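Local coordinates for uncharacterized protein (Mycobacterium tuberculosis, PDB 6Y56), which is the nucleotidyltransferase toxin MenT4 of a toxin-antitoxin system, probably blocking growth by transferring nucleotides to tRNA acceptor stems, at residues I194-V199 / F260-D265; R176-R181 / H233-D238; H30-L35 / L69-P74. All blocks are in the same frame, centred on the assembly; numbering follows the deposited sequence.

Interaction 1 (I194-V199 / F260-D265); sequences IDEPLV and FAFLTD
Glu196 lies flat against the ring of Phe262, and this stack is the centre of the contact between the start of helix 196-212 and the short 3-10 segment 261-264. The CG of Glu196 stands 3.6 Å from the centroid of the Phe262 ring and only 8° off the ring normal, the geometry of a CH-pi contact. Its side chain runs extended beyond CG, so the carboxylate stacks over the CB end of the ring, its plane 2° from that of the ring. OE1 of Glu196 ends beside CB of Phe262, at 3.5 Å. The closest approach of all is made by the backbone, O of Glu196 lying 3.4 Å from CE1 of Phe262. On the other face of the ring sits CG of Leu263, the next residue along. Phe262 takes a chi1 of 69°, with CG set between its own backbone N and carbonyl carbon, and this turns the ring toward the helix start. The far end of the ring then meets aliphatic groups: CZ of Phe262 is 3.9 Å from CG2 of Ile194, and CG1 of Val199 comes to the ring edge, near its plane, 4.3 Å from the same CZ. The other branch of Ile194 serves a second ring, its CD1 resting 3.9 Å from CZ of Phe260, with the two side chains crossing at about a right angle. The contact across the segments is CH-pi and van der Waals in kind, with no hydrogen bond; OE2 of Glu196 forms a salt bridge with Arg259, which probably offsets the carboxylate's charge.

Interaction 2 (R176-R181 / H233-D238); sequences RVALAR and HDFQPD
A chi1 of -62° and an extended chain from CG to NE carry the guanidinium of Arg181 to Asp238, whose own chi1 of -165° sets CG anti to the backbone N and lays the carboxylate over the arginine, while a positive phi accompanies the turn of its carbonyl to the same group. NE and NH2 of Arg181 grip the carbonyl O of Asp238 side-on, each at 2.9 Å; that oxygen lies in the guanidinium plane, but only NE lies in the carbonyl plane, NH2 standing above it, off a lone pair. By contrast, OD2 of Asp238 sits over one guanidinium face, 3.0 Å from NE of Arg181, with the two planes 8° apart, a stacked salt bridge made by charge alone. NH1 of Arg181 is hydrogen-bonded to Thr67. Between the backbones runs a single parallel-type beta bridge, Leu179 with Gln236, just before helix 180-189. Gln236 N donates to Ala178 O at 2.9 Å, and Ala180 N returns the bond to Gln236 O at equal length. Water 1 accepts from Arg181 N and donates to Gln236 O. CD2 of Leu179 touches OE1 of Gln236 at 3.7 Å, side by side, while CB of Ala178 packs 3.7 Å from CD1 of Phe235.

Interaction 3 (H30-L35 / L69-P74); sequences HLLYLL and LDFSAP
Helix 30-35 and strand 69-72 run in nearly the same direction, their axes 28° apart and 11.9 Å distant at closest approach, a gap spanned by side chains from both sides. Leu31 and Leu69 reach toward each other tip to tip: CD2 of Leu31 meets CD1 of Leu69 at 3.9 Å. Leu31 has CG anti to its backbone N (chi1 -178°), which directs its methyls at the strand. CD2 of Leu32 comes to the edge of the Phe71 ring, near its plane, 4.0 Å from CZ. One turn on from Leu31, Leu35 and Phe71 come at each other from opposite directions, CD1 of Leu35 stopping 4.0 Å from the same CZ, so both leucines meet that end of the ring. Leu32 also brings CD1 to 4.3 Å from CD2 of Leu69. All five side chains are buried and apolar. Helix 19-38 thus packs on the mixed sheet, whose strand 68-72 carries Asp68 and Asp70 with carboxylates close together, consistent with the paired acidic residues of nucleotidyltransferase active sites. That strand lies between strands 47-49 and 125-129, with Phe48 touching Leu32 and Leu69, while Ile86 and Leu85 of helix 76-86 close against Leu31 and Leu35.

From the N terminus, interaction 3 comes first: helix 19-38 meets strand 68-72 across 33 intervening residues, which include strand 47-49 and helix 50-59. That loop is complete before either of the others opens. Interactions 2 and 1 then cross, since their segments alternate in the order 176-181, 194-199, 233-238, 260-265. Interaction 2 ties the start of helix 180-189 to the loop before helix 240-243; interaction 1 ties the start of the following helix, 196-212, to the loop after helix 249-259. Neither spans a strand. The centres of these two lie 22 Å apart, both across the chain's centre from interaction 3, and none of the three contacts touches another.

Interaction 1 (I194-V199 / F260-D265)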
ATOM      1  N   ILE A 194      -7.307 -13.126   9.950  1.00 16.20           N
ATOM      2  CA  ILE A 194      -6.515 -12.106  10.631  1.00 15.85           C
ATOM      3  C   ILE A 194      -5.840 -12.761  11.820  1.00 15.34           C
ATOM      4  O   ILE A 194      -6.507 -13.399  12.640  1.00 15.98           O
ATOM      5  CB  ILE A 194      -7.379 -10.924  11.110  1.00 17.06           C
ATOM      6  CG1 ILE A 194      -8.018 -10.206   9.918  1.00 17.27           C
ATOM      7  CG2 ILE A 194      -6.545  -9.931  11.938  1.00 15.86           C
ATOM      8  CD1 ILE A 194      -8.852  -8.993  10.320  1.00 19.29           C
ATOM      9  N   ASP A 195      -4.523 -12.614  11.908  1.00 15.48           N
ATOM     10  CA  ASP A 195      -3.758 -13.064  13.071  1.00 14.81           C
ATOM     11  C   ASP A 195      -3.868 -11.942  14.096  1.00 13.25           C
ATOM     12  O   ASP A 195      -3.050 -11.024  14.139  1.00 13.75           O
ATOM     13  CB  ASP A 195      -2.309 -13.308  12.675  1.00 14.56           C
ATOM     14  CG  ASP A 195      -1.475 -13.896  13.797  1.00 14.37           C
ATOM     15  OD1 ASP A 195      -1.934 -13.927  14.961  1.00 17.07           O
ATOM     16  OD2 ASP A 195      -0.338 -14.312  13.500  1.00 17.02           O
ATOM     17  N   GLU A 196      -4.917 -12.002  14.918  1.00 13.48           N
ATOM     18  CA  GLU A 196      -5.317 -10.853  15.730  1.00 13.82           C
ATOM     19  C   GLU A 196      -4.253 -10.369  16.701  1.00 13.24           C
ATOM     20  O   GLU A 196      -3.978  -9.151  16.724  1.00 12.87           O
ATOM     21  CB  GLU A 196      -6.631 -11.148  16.459  1.00 12.55           C
ATOM     22  CG  GLU A 196      -7.843 -11.206  15.557  1.00 16.52           C
ATOM     23  CD  GLU A 196      -9.124 -11.524  16.294  1.00 19.69           C
ATOM     24  OE1 GLU A 196      -9.099 -11.682  17.531  1.00 20.56           O
ATOM     25  OE2 GLU A 196     -10.159 -11.626  15.615  1.00 21.88           O
ATOM     26  N   PRO A 197      -3.636 -11.217  17.532  1.00 13.84           N
ATOM     27  CA  PRO A 197      -2.627 -10.688  18.462  1.00 14.46           C
ATOM     28  C   PRO A 197      -1.443 -10.069  17.741  1.00 12.60           C
ATOM     29  O   PRO A 197      -0.871  -9.080  18.213  1.00 13.56           O
ATOM     30  CB  PRO A 197      -2.215 -11.922  19.277  1.00 14.54           C
ATOM     31  CG  PRO A 197      -3.346 -12.894  19.110  1.00 16.43           C
ATOM     32  CD  PRO A 197      -3.843 -12.668  17.721  1.00 14.02           C
ATOM     33  N   LEU A 198      -1.053 -10.634  16.597  1.00 12.34           N
ATOM     34  CA  LEU A 198       0.086 -10.102  15.861  1.00 12.32           C
ATOM     35  C   LEU A 198      -0.243  -8.769  15.198  1.00 12.55           C
ATOM     36  O   LEU A 198       0.560  -7.828  15.266  1.00 11.50           O
ATOM     37  CB  LEU A 198       0.531 -11.137  14.830  1.00 12.96           C
ATOM     38  CG  LEU A 198       1.659 -10.701  13.898  1.00 14.34           C
ATOM     39  CD1 LEU A 198       2.946 -10.375  14.645  1.00 15.79           C
ATOM     40  CD2 LEU A 198       1.898 -11.825  12.901  1.00 14.53           C
ATOM     41  N   VAL A 199      -1.424  -8.665  14.579  1.00 11.90           N
ATOM     42  CA  VAL A 199      -1.846  -7.401  13.981  1.00 11.60           C
ATOM     43  C   VAL A 199      -1.944  -6.314  15.046  1.00 11.62           C
ATOM     44  O   VAL A 199      -1.470  -5.185  14.852  1.00 11.65           O
ATOM     45  CB  VAL A 199      -3.164  -7.569  13.202  1.00 11.66           C
ATOM     46  CG1 VAL A 199      -3.729  -6.197  12.824  1.00 12.16           C
ATOM     47  CG2 VAL A 199      -2.925  -8.370  11.945  1.00 13.02           C
ATOM     48  N   PHE A 260     -12.622  -5.137  13.786  1.00 13.58           N
ATOM     49  CA  PHE A 260     -11.396  -4.752  14.468  1.00 13.83           C
ATOM     50  C   PHE A 260     -11.605  -4.449  15.943  1.00 15.87           C
ATOM     51  O   PHE A 260     -10.721  -3.870  16.587  1.00 14.85           O
ATOM     52  CB  PHE A 260     -10.682  -3.637  13.705  1.00 13.98           C
ATOM     53  CG  PHE A 260     -10.037  -4.133  12.435  1.00 12.45           C
ATOM     54  CD1 PHE A 260      -8.802  -4.755  12.477  1.00 13.90           C
ATOM     55  CD2 PHE A 260     -10.697  -4.043  11.220  1.00 14.03           C
ATOM     56  CE1 PHE A 260      -8.214  -5.252  11.321  1.00 14.22           C
ATOM     57  CE2 PHE A 260     -10.113  -4.531  10.061  1.00 15.75           C
ATOM     58  CZ  PHE A 260      -8.873  -5.138  10.116  1.00 13.26           C
ATOM     59  N   ALA A 261     -12.740  -4.881  16.499  1.00 15.44           N
ATOM     60  CA  ALA A 261     -12.975  -4.756  17.935  1.00 14.81           C
ATOM     61  C   ALA A 261     -11.844  -5.356  18.766  1.00 14.82           C
ATOM     62  O   ALA A 261     -11.568  -4.872  19.869  1.00 15.74           O
ATOM     63  CB  ALA A 261     -14.307  -5.427  18.292  1.00 17.37           C
ATOM     64  N   PHE A 262     -11.171  -6.398  18.254  1.00 15.62           N
ATOM     65  CA  PHE A 262     -10.084  -7.039  18.992  1.00 15.18           C
ATOM     66  C   PHE A 262      -8.947  -6.086  19.327  1.00 14.96           C
ATOM     67  O   PHE A 262      -8.154  -6.380  20.227  1.00 14.18           O
ATOM     68  CB  PHE A 262      -9.545  -8.269  18.234  1.00 15.05           C
ATOM     69  CG  PHE A 262      -8.792  -7.933  16.964  1.00 14.28           C
ATOM     70  CD1 PHE A 262      -7.425  -7.671  16.984  1.00 13.48           C
ATOM     71  CD2 PHE A 262      -9.459  -7.876  15.756  1.00 14.17           C
ATOM     72  CE1 PHE A 262      -6.749  -7.359  15.817  1.00 14.97           C
ATOM     73  CE2 PHE A 262      -8.792  -7.570  14.588  1.00 13.92           C
ATOM     74  CZ  PHE A 262      -7.429  -7.305  14.615  1.00 13.53           C
ATOM     75  N   LEU A 263      -8.841  -4.956  18.624  1.00 13.63           N
ATOM     76  CA  LEU A 263      -7.796  -3.996  18.955  1.00 14.28           C
ATOM     77  C   LEU A 263      -7.968  -3.423  20.350  1.00 15.24           C
ATOM     78  O   LEU A 263      -7.007  -2.890  20.908  1.00 16.84           O
ATOM     79  CB  LEU A 263      -7.763  -2.856  17.935  1.00 15.22           C
ATOM     80  CG  LEU A 263      -7.403  -3.261  16.509  1.00 14.95           C
ATOM     81  CD1 LEU A 263      -7.605  -2.063  15.610  1.00 14.31           C
ATOM     82  CD2 LEU A 263      -5.968  -3.776  16.419  1.00 13.57           C
ATOM     83  N   THR A 264      -9.167  -3.525  20.924  1.00 15.06           N
ATOM     84  CA  THR A 264      -9.389  -3.030  22.275  1.00 15.61           C
ATOM     85  C   THR A 264      -8.662  -3.859  23.317  1.00 17.66           C
ATOM     86  O   THR A 264      -8.371  -3.348  24.405  1.00 17.72           O
ATOM     87  CB  THR A 264     -10.891  -2.973  22.568  1.00 19.16           C
ATOM     88  OG1 THR A 264     -11.126  -2.036  23.618  1.00 28.84           O
ATOM     89  CG2 THR A 264     -11.423  -4.332  22.964  1.00 16.89           C
ATOM     90  N   ASP A 265      -8.350  -5.115  23.011  1.00 14.81           N
ATOM     91  CA  ASP A 265      -7.758  -6.022  23.988  1.00 15.79           C
ATOM     92  C   ASP A 265      -6.246  -5.860  24.080  1.00 14.96           C
ATOM     93  O   ASP A 265      -5.500  -6.844  24.073  1.00 16.49           O
ATOM     94  CB  ASP A 265      -8.167  -7.467  23.688  1.00 16.54           C
ATOM     95  CG  ASP A 265      -9.672  -7.665  23.728  1.00 20.69           C
ATOM     96  OD1 ASP A 265     -10.342  -6.991  24.545  1.00 23.08           O
ATOM     97  OD2 ASP A 265     -10.190  -8.488  22.941  1.00 29.60           O
TER

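Interaction 2 (R176-R181 / H233-D238)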
ATOM      1  N   ARG A 176      -4.620   7.931  12.248  1.00 16.50           N
ATOM      2  CA  ARG A 176      -4.222   9.328  12.120  1.00 20.17           C
ATOM      3  C   ARG A 176      -5.139  10.121  11.205  1.00 20.52           C
ATOM      4  O   ARG A 176      -5.470  11.273  11.517  1.00 22.43           O
ATOM      5  CB  ARG A 176      -2.785   9.425  11.597  1.00 18.84           C
ATOM      6  CG  ARG A 176      -2.385  10.846  11.198  1.00 23.84           C
ATOM      7  CD  ARG A 176      -0.932  10.941  10.784  1.00 21.89           C
ATOM      8  NE  ARG A 176      -0.695  10.244   9.522  1.00 24.10           N
ATOM      9  CZ  ARG A 176      -0.896  10.775   8.320  1.00 25.35           C
ATOM     10  NH1 ARG A 176      -1.334  12.028   8.193  1.00 22.26           N
ATOM     11  NH2 ARG A 176      -0.650  10.047   7.235  1.00 30.68           N
ATOM     12  N   VAL A 177      -5.548   9.537  10.082  1.00 15.34           N
ATOM     13  CA  VAL A 177      -6.372  10.225   9.095  1.00 18.45           C
ATOM     14  C   VAL A 177      -7.273   9.202   8.415  1.00 17.66           C
ATOM     15  O   VAL A 177      -6.854   8.079   8.125  1.00 21.55           O
ATOM     16  CB  VAL A 177      -5.492  10.991   8.083  1.00 25.03           C
ATOM     17  CG1 VAL A 177      -4.594  10.032   7.312  1.00 21.36           C
ATOM     18  CG2 VAL A 177      -6.352  11.795   7.136  1.00 32.27           C
ATOM     19  N   ALA A 178      -8.514   9.601   8.151  1.00 19.73           N
ATOM     20  CA  ALA A 178      -9.528   8.707   7.599  1.00 21.68           C
ATOM     21  C   ALA A 178      -9.540   8.844   6.080  1.00 20.85           C
ATOM     22  O   ALA A 178      -9.962   9.876   5.546  1.00 23.06           O
ATOM     23  CB  ALA A 178     -10.894   9.047   8.191  1.00 25.11           C
ATOM     24  N   LEU A 179      -9.070   7.807   5.381  1.00 17.17           N
ATOM     25  CA  LEU A 179      -8.997   7.798   3.925  1.00 17.45           C
ATOM     26  C   LEU A 179      -9.886   6.688   3.380  1.00 16.40           C
ATOM     27  O   LEU A 179      -9.792   5.541   3.825  1.00 16.27           O
ATOM     28  CB  LEU A 179      -7.554   7.568   3.452  1.00 17.47           C
ATOM     29  CG  LEU A 179      -6.455   8.474   4.010  1.00 20.30           C
ATOM     30  CD1 LEU A 179      -5.087   8.107   3.419  1.00 20.49           C
ATOM     31  CD2 LEU A 179      -6.782   9.952   3.766  1.00 23.99           C
ATOM     32  N   ALA A 180     -10.721   7.013   2.387  1.00 16.23           N
ATOM     33  CA  ALA A 180     -11.621   6.000   1.843  1.00 16.21           C
ATOM     34  C   ALA A 180     -10.870   4.815   1.248  1.00 14.92           C
ATOM     35  O   ALA A 180     -11.358   3.683   1.322  1.00 15.01           O
ATOM     36  CB  ALA A 180     -12.554   6.611   0.793  1.00 16.77           C
ATOM     37  N   ARG A 181      -9.698   5.047   0.641  1.00 16.15           N
ATOM     38  CA  ARG A 181      -8.956   3.927   0.073  1.00 16.12           C
ATOM     39  C   ARG A 181      -8.473   2.990   1.169  1.00 13.05           C
ATOM     40  O   ARG A 181      -8.477   1.763   0.994  1.00 15.62           O
ATOM     41  CB  ARG A 181      -7.778   4.428  -0.770  1.00 18.35           C
ATOM     42  CG  ARG A 181      -8.177   5.285  -1.973  1.00 21.81           C
ATOM     43  CD  ARG A 181      -6.947   5.897  -2.638  1.00 23.53           C
ATOM     44  NE  ARG A 181      -7.293   6.800  -3.736  1.00 23.99           N
ATOM     45  CZ  ARG A 181      -6.468   7.115  -4.731  1.00 23.36           C
ATOM     46  NH1 ARG A 181      -5.248   6.599  -4.770  1.00 22.82           N
ATOM     47  NH2 ARG A 181      -6.867   7.947  -5.687  1.00 24.44           N
ATOM     48  N   HIS A 233     -18.745  11.285   5.915  1.00 18.63           N
ATOM     49  CA  HIS A 233     -18.203  12.628   5.800  1.00 18.86           C
ATOM     50  C   HIS A 233     -16.891  12.799   6.547  1.00 23.74           C
ATOM     51  O   HIS A 233     -16.212  13.805   6.339  1.00 25.76           O
ATOM     52  CB  HIS A 233     -19.255  13.634   6.266  1.00 20.92           C
ATOM     53  CG  HIS A 233     -20.528  13.543   5.486  1.00 18.77           C
ATOM     54  ND1 HIS A 233     -20.579  13.797   4.133  1.00 20.14           N
ATOM     55  CD2 HIS A 233     -21.777  13.173   5.851  1.00 21.66           C
ATOM     56  CE1 HIS A 233     -21.813  13.607   3.700  1.00 18.50           C
ATOM     57  NE2 HIS A 233     -22.559  13.230   4.723  1.00 18.77           N
ATOM     58  N   ASP A 234     -16.524  11.847   7.399  1.00 22.87           N
ATOM     59  CA  ASP A 234     -15.240  11.893   8.083  1.00 26.85           C
ATOM     60  C   ASP A 234     -14.087  11.396   7.216  1.00 29.39           C
ATOM     61  O   ASP A 234     -12.928  11.567   7.611  1.00 34.16           O
ATOM     62  CB  ASP A 234     -15.311  11.083   9.385  1.00 30.96           C
ATOM     63  CG  ASP A 234     -16.390  11.592  10.341  1.00 28.13           C
ATOM     64  OD1 ASP A 234     -16.412  12.809  10.628  1.00 30.84           O
ATOM     65  OD2 ASP A 234     -17.219  10.776  10.800  1.00 34.53           O
ATOM     66  N   PHE A 235     -14.362  10.812   6.050  1.00 21.67           N
ATOM     67  CA  PHE A 235     -13.335  10.201   5.212  1.00 21.48           C
ATOM     68  C   PHE A 235     -12.993  11.098   4.029  1.00 27.38           C
ATOM     69  O   PHE A 235     -13.869  11.764   3.469  1.00 31.78           O
ATOM     70  CB  PHE A 235     -13.808   8.856   4.654  1.00 20.69           C
ATOM     71  CG  PHE A 235     -13.981   7.786   5.687  1.00 25.18           C
ATOM     72  CD1 PHE A 235     -12.941   6.923   6.002  1.00 22.52           C
ATOM     73  CD2 PHE A 235     -15.197   7.618   6.323  1.00 27.03           C
ATOM     74  CE1 PHE A 235     -13.115   5.938   6.949  1.00 24.02           C
ATOM     75  CE2 PHE A 235     -15.373   6.627   7.263  1.00 28.12           C
ATOM     76  CZ  PHE A 235     -14.329   5.787   7.581  1.00 29.12           C
ATOM     77  N   GLN A 236     -11.719  11.091   3.637  1.00 24.32           N
ATOM     78  CA  GLN A 236     -11.304  11.713   2.384  1.00 28.55           C
ATOM     79  C   GLN A 236     -11.610  10.761   1.233  1.00 26.81           C
ATOM     80  O   GLN A 236     -11.093   9.638   1.221  1.00 21.63           O
ATOM     81  CB  GLN A 236      -9.805  11.974   2.409  1.00 27.55           C
ATOM     82  CG  GLN A 236      -9.359  13.181   3.222  1.00 33.79           C
ATOM     83  CD  GLN A 236      -7.868  13.448   3.054  1.00 36.74           C
ATOM     84  OE1 GLN A 236      -7.294  13.174   1.995  1.00 43.04           O
ATOM     85  NE2 GLN A 236      -7.235  13.972   4.097  1.00 37.13           N
ATOM     86  N   PRO A 237     -12.414  11.166   0.243  1.00 25.85           N
ATOM     87  CA  PRO A 237     -12.803  10.204  -0.805  1.00 22.04           C
ATOM     88  C   PRO A 237     -11.663   9.812  -1.723  1.00 27.59           C
ATOM     89  O   PRO A 237     -11.549   8.634  -2.089  1.00 25.48           O
ATOM     90  CB  PRO A 237     -13.926  10.928  -1.568  1.00 25.51           C
ATOM     91  CG  PRO A 237     -14.272  12.132  -0.740  1.00 29.33           C
ATOM     92  CD  PRO A 237     -13.066  12.473   0.069  1.00 26.58           C
ATOM     93  N   ASP A 238     -10.821  10.770  -2.105  1.00 23.17           N
ATOM     94  CA  ASP A 238      -9.688  10.545  -3.003  1.00 26.15           C
ATOM     95  C   ASP A 238     -10.051   9.641  -4.182  1.00 25.50           C
ATOM     96  O   ASP A 238      -9.400   8.630  -4.454  1.00 25.07           O
ATOM     97  CB  ASP A 238      -8.461  10.039  -2.245  1.00 31.09           C
ATOM     98  CG  ASP A 238      -7.187  10.143  -3.059  1.00 35.18           C
ATOM     99  OD1 ASP A 238      -7.130  10.977  -3.995  1.00 37.23           O
ATOM    100  OD2 ASP A 238      -6.237   9.387  -2.756  1.00 35.71           O
TER
HETATM  101  O   HOH W   1      -8.716   7.802   0.082  1.00 27.91           O

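Interaction 3 (H30-L35 / L69-P74)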
ATOM      1  N   HIS A  30       3.949  -3.137 -15.895  1.00 13.00           N
ATOM      2  CA  HIS A  30       5.114  -3.006 -16.759  1.00 14.41           C
ATOM      3  C   HIS A  30       6.299  -2.436 -15.992  1.00 13.12           C
ATOM      4  O   HIS A  30       7.434  -2.894 -16.172  1.00 14.06           O
ATOM      5  CB  HIS A  30       4.765  -2.140 -17.977  1.00 13.93           C
ATOM      6  CG  HIS A  30       3.949  -2.855 -19.011  1.00 15.02           C
ATOM      7  ND1 HIS A  30       2.665  -3.296 -18.776  1.00 14.85           N
ATOM      8  CD2 HIS A  30       4.242  -3.214 -20.285  1.00 16.45           C
ATOM      9  CE1 HIS A  30       2.201  -3.901 -19.858  1.00 17.78           C
ATOM     10  NE2 HIS A  30       3.141  -3.866 -20.787  1.00 17.74           N
ATOM     11  N   LEU A  31       6.057  -1.446 -15.125  1.00 13.34           N
ATOM     12  CA  LEU A  31       7.132  -0.864 -14.327  1.00 14.41           C
ATOM     13  C   LEU A  31       7.693  -1.886 -13.349  1.00 13.70           C
ATOM     14  O   LEU A  31       8.915  -2.000 -13.187  1.00 13.14           O
ATOM     15  CB  LEU A  31       6.608   0.367 -13.582  1.00 13.96           C
ATOM     16  CG  LEU A  31       7.566   1.193 -12.706  1.00 15.64           C
ATOM     17  CD1 LEU A  31       7.016   2.577 -12.479  1.00 16.75           C
ATOM     18  CD2 LEU A  31       7.801   0.556 -11.330  1.00 23.96           C
ATOM     19  N   LEU A  32       6.812  -2.647 -12.698  1.00 12.78           N
ATOM     20  CA  LEU A  32       7.265  -3.665 -11.757  1.00 13.03           C
ATOM     21  C   LEU A  32       8.055  -4.756 -12.469  1.00 12.56           C
ATOM     22  O   LEU A  32       9.055  -5.253 -11.935  1.00 13.52           O
ATOM     23  CB  LEU A  32       6.067  -4.221 -10.986  1.00 13.27           C
ATOM     24  CG  LEU A  32       5.443  -3.235  -9.987  1.00 12.50           C
ATOM     25  CD1 LEU A  32       4.040  -3.690  -9.575  1.00 13.29           C
ATOM     26  CD2 LEU A  32       6.329  -3.075  -8.767  1.00 14.06           C
ATOM     27  N   TYR A  33       7.657  -5.103 -13.692  1.00 13.44           N
ATOM     28  CA  TYR A  33       8.453  -6.036 -14.485  1.00 13.88           C
ATOM     29  C   TYR A  33       9.851  -5.481 -14.730  1.00 13.77           C
ATOM     30  O   TYR A  33      10.856  -6.174 -14.538  1.00 14.14           O
ATOM     31  CB  TYR A  33       7.749  -6.315 -15.816  1.00 16.01           C
ATOM     32  CG  TYR A  33       8.574  -7.176 -16.759  1.00 16.30           C
ATOM     33  CD1 TYR A  33       8.796  -8.517 -16.481  1.00 18.63           C
ATOM     34  CD2 TYR A  33       9.138  -6.647 -17.913  1.00 19.52           C
ATOM     35  CE1 TYR A  33       9.549  -9.315 -17.324  1.00 20.38           C
ATOM     36  CE2 TYR A  33       9.894  -7.450 -18.766  1.00 20.53           C
ATOM     37  CZ  TYR A  33      10.094  -8.772 -18.455  1.00 20.45           C
ATOM     38  OH  TYR A  33      10.838  -9.572 -19.294  1.00 28.40           O
ATOM     39  N   LEU A  34       9.942  -4.224 -15.154  1.00 13.55           N
ATOM     40  CA  LEU A  34      11.252  -3.615 -15.365  1.00 14.63           C
ATOM     41  C   LEU A  34      12.110  -3.681 -14.107  1.00 15.51           C
ATOM     42  O   LEU A  34      13.273  -4.096 -14.152  1.00 15.40           O
ATOM     43  CB  LEU A  34      11.059  -2.165 -15.798  1.00 18.26           C
ATOM     44  CG  LEU A  34      12.347  -1.344 -15.801  1.00 23.97           C
ATOM     45  CD1 LEU A  34      13.219  -1.744 -16.980  1.00 26.15           C
ATOM     46  CD2 LEU A  34      12.030   0.145 -15.792  1.00 23.34           C
ATOM     47  N   LEU A  35      11.548  -3.286 -12.964  1.00 13.33           N
ATOM     48  CA  LEU A  35      12.311  -3.327 -11.721  1.00 13.05           C
ATOM     49  C   LEU A  35      12.772  -4.741 -11.412  1.00 13.39           C
ATOM     50  O   LEU A  35      13.909  -4.951 -10.972  1.00 15.47           O
ATOM     51  CB  LEU A  35      11.464  -2.804 -10.562  1.00 13.47           C
ATOM     52  CG  LEU A  35      11.101  -1.317 -10.603  1.00 14.92           C
ATOM     53  CD1 LEU A  35      10.402  -0.927  -9.314  1.00 17.52           C
ATOM     54  CD2 LEU A  35      12.322  -0.429 -10.818  1.00 18.76           C
ATOM     55  N   LEU A  69       2.594   3.399  -5.806  1.00 15.80           N
ATOM     56  CA  LEU A  69       3.525   2.303  -5.632  1.00 15.45           C
ATOM     57  C   LEU A  69       4.317   2.611  -4.377  1.00 16.42           C
ATOM     58  O   LEU A  69       4.938   3.673  -4.285  1.00 20.10           O
ATOM     59  CB  LEU A  69       4.442   2.185  -6.845  1.00 17.15           C
ATOM     60  CG  LEU A  69       3.759   1.634  -8.103  1.00 18.85           C
ATOM     61  CD1 LEU A  69       4.705   1.690  -9.283  1.00 19.09           C
ATOM     62  CD2 LEU A  69       3.267   0.201  -7.897  1.00 18.00           C
ATOM     63  N   ASP A  70       4.246   1.724  -3.395  1.00 14.06           N
ATOM     64  CA  ASP A  70       4.908   1.922  -2.117  1.00 14.44           C
ATOM     65  C   ASP A  70       5.906   0.798  -1.919  1.00 12.12           C
ATOM     66  O   ASP A  70       5.594  -0.369  -2.169  1.00 12.77           O
ATOM     67  CB  ASP A  70       3.907   1.842  -0.969  1.00 14.38           C
ATOM     68  CG  ASP A  70       2.903   2.978  -0.978  1.00 23.85           C
ATOM     69  OD1 ASP A  70       3.307   4.134  -1.216  1.00 31.83           O
ATOM     70  OD2 ASP A  70       1.706   2.720  -0.717  1.00 29.91           O
ATOM     71  N   PHE A  71       7.100   1.152  -1.460  1.00 12.36           N
ATOM     72  CA  PHE A  71       8.136   0.184  -1.171  1.00 12.51           C
ATOM     73  C   PHE A  71       8.731   0.493   0.186  1.00 11.93           C
ATOM     74  O   PHE A  71       8.766   1.651   0.621  1.00 14.63           O
ATOM     75  CB  PHE A  71       9.273   0.227  -2.198  1.00 13.97           C
ATOM     76  CG  PHE A  71       8.825  -0.001  -3.600  1.00 11.95           C
ATOM     77  CD1 PHE A  71       8.709  -1.287  -4.099  1.00 12.83           C
ATOM     78  CD2 PHE A  71       8.513   1.067  -4.429  1.00 14.82           C
ATOM     79  CE1 PHE A  71       8.284  -1.514  -5.405  1.00 14.38           C
ATOM     80  CE2 PHE A  71       8.087   0.850  -5.735  1.00 14.75           C
ATOM     81  CZ  PHE A  71       7.962  -0.437  -6.223  1.00 14.71           C
ATOM     82  N   SER A  72       9.213  -0.552   0.851  1.00 12.29           N
ATOM     83  CA  SER A  72      10.112  -0.375   1.978  1.00 13.24           C
ATOM     84  C   SER A  72      11.526  -0.445   1.423  1.00 12.67           C
ATOM     85  O   SER A  72      11.885  -1.426   0.757  1.00 13.45           O
ATOM     86  CB  SER A  72       9.903  -1.464   3.023  1.00 15.87           C
ATOM     87  OG  SER A  72      10.915  -1.388   4.015  1.00 15.40           O
ATOM     88  N   ALA A  73      12.311   0.599   1.667  1.00 12.46           N
ATOM     89  CA  ALA A  73      13.683   0.670   1.166  1.00 13.29           C
ATOM     90  C   ALA A  73      14.496   1.481   2.150  1.00 13.62           C
ATOM     91  O   ALA A  73      14.616   2.705   2.027  1.00 13.45           O
ATOM     92  CB  ALA A  73      13.737   1.309  -0.223  1.00 14.23           C
ATOM     93  N   PRO A  74      15.099   0.827   3.150  1.00 13.49           N
ATOM     94  CA  PRO A  74      15.823   1.587   4.180  1.00 16.44           C
ATOM     95  C   PRO A  74      17.026   2.380   3.677  1.00 17.10           C
ATOM     96  O   PRO A  74      17.423   3.341   4.351  1.00 20.06           O
ATOM     97  CB  PRO A  74      16.242   0.503   5.183  1.00 15.64           C
ATOM     98  CG  PRO A  74      15.221  -0.586   5.005  1.00 21.70           C
ATOM     99  CD  PRO A  74      14.914  -0.589   3.530  1.00 16.05           C
TER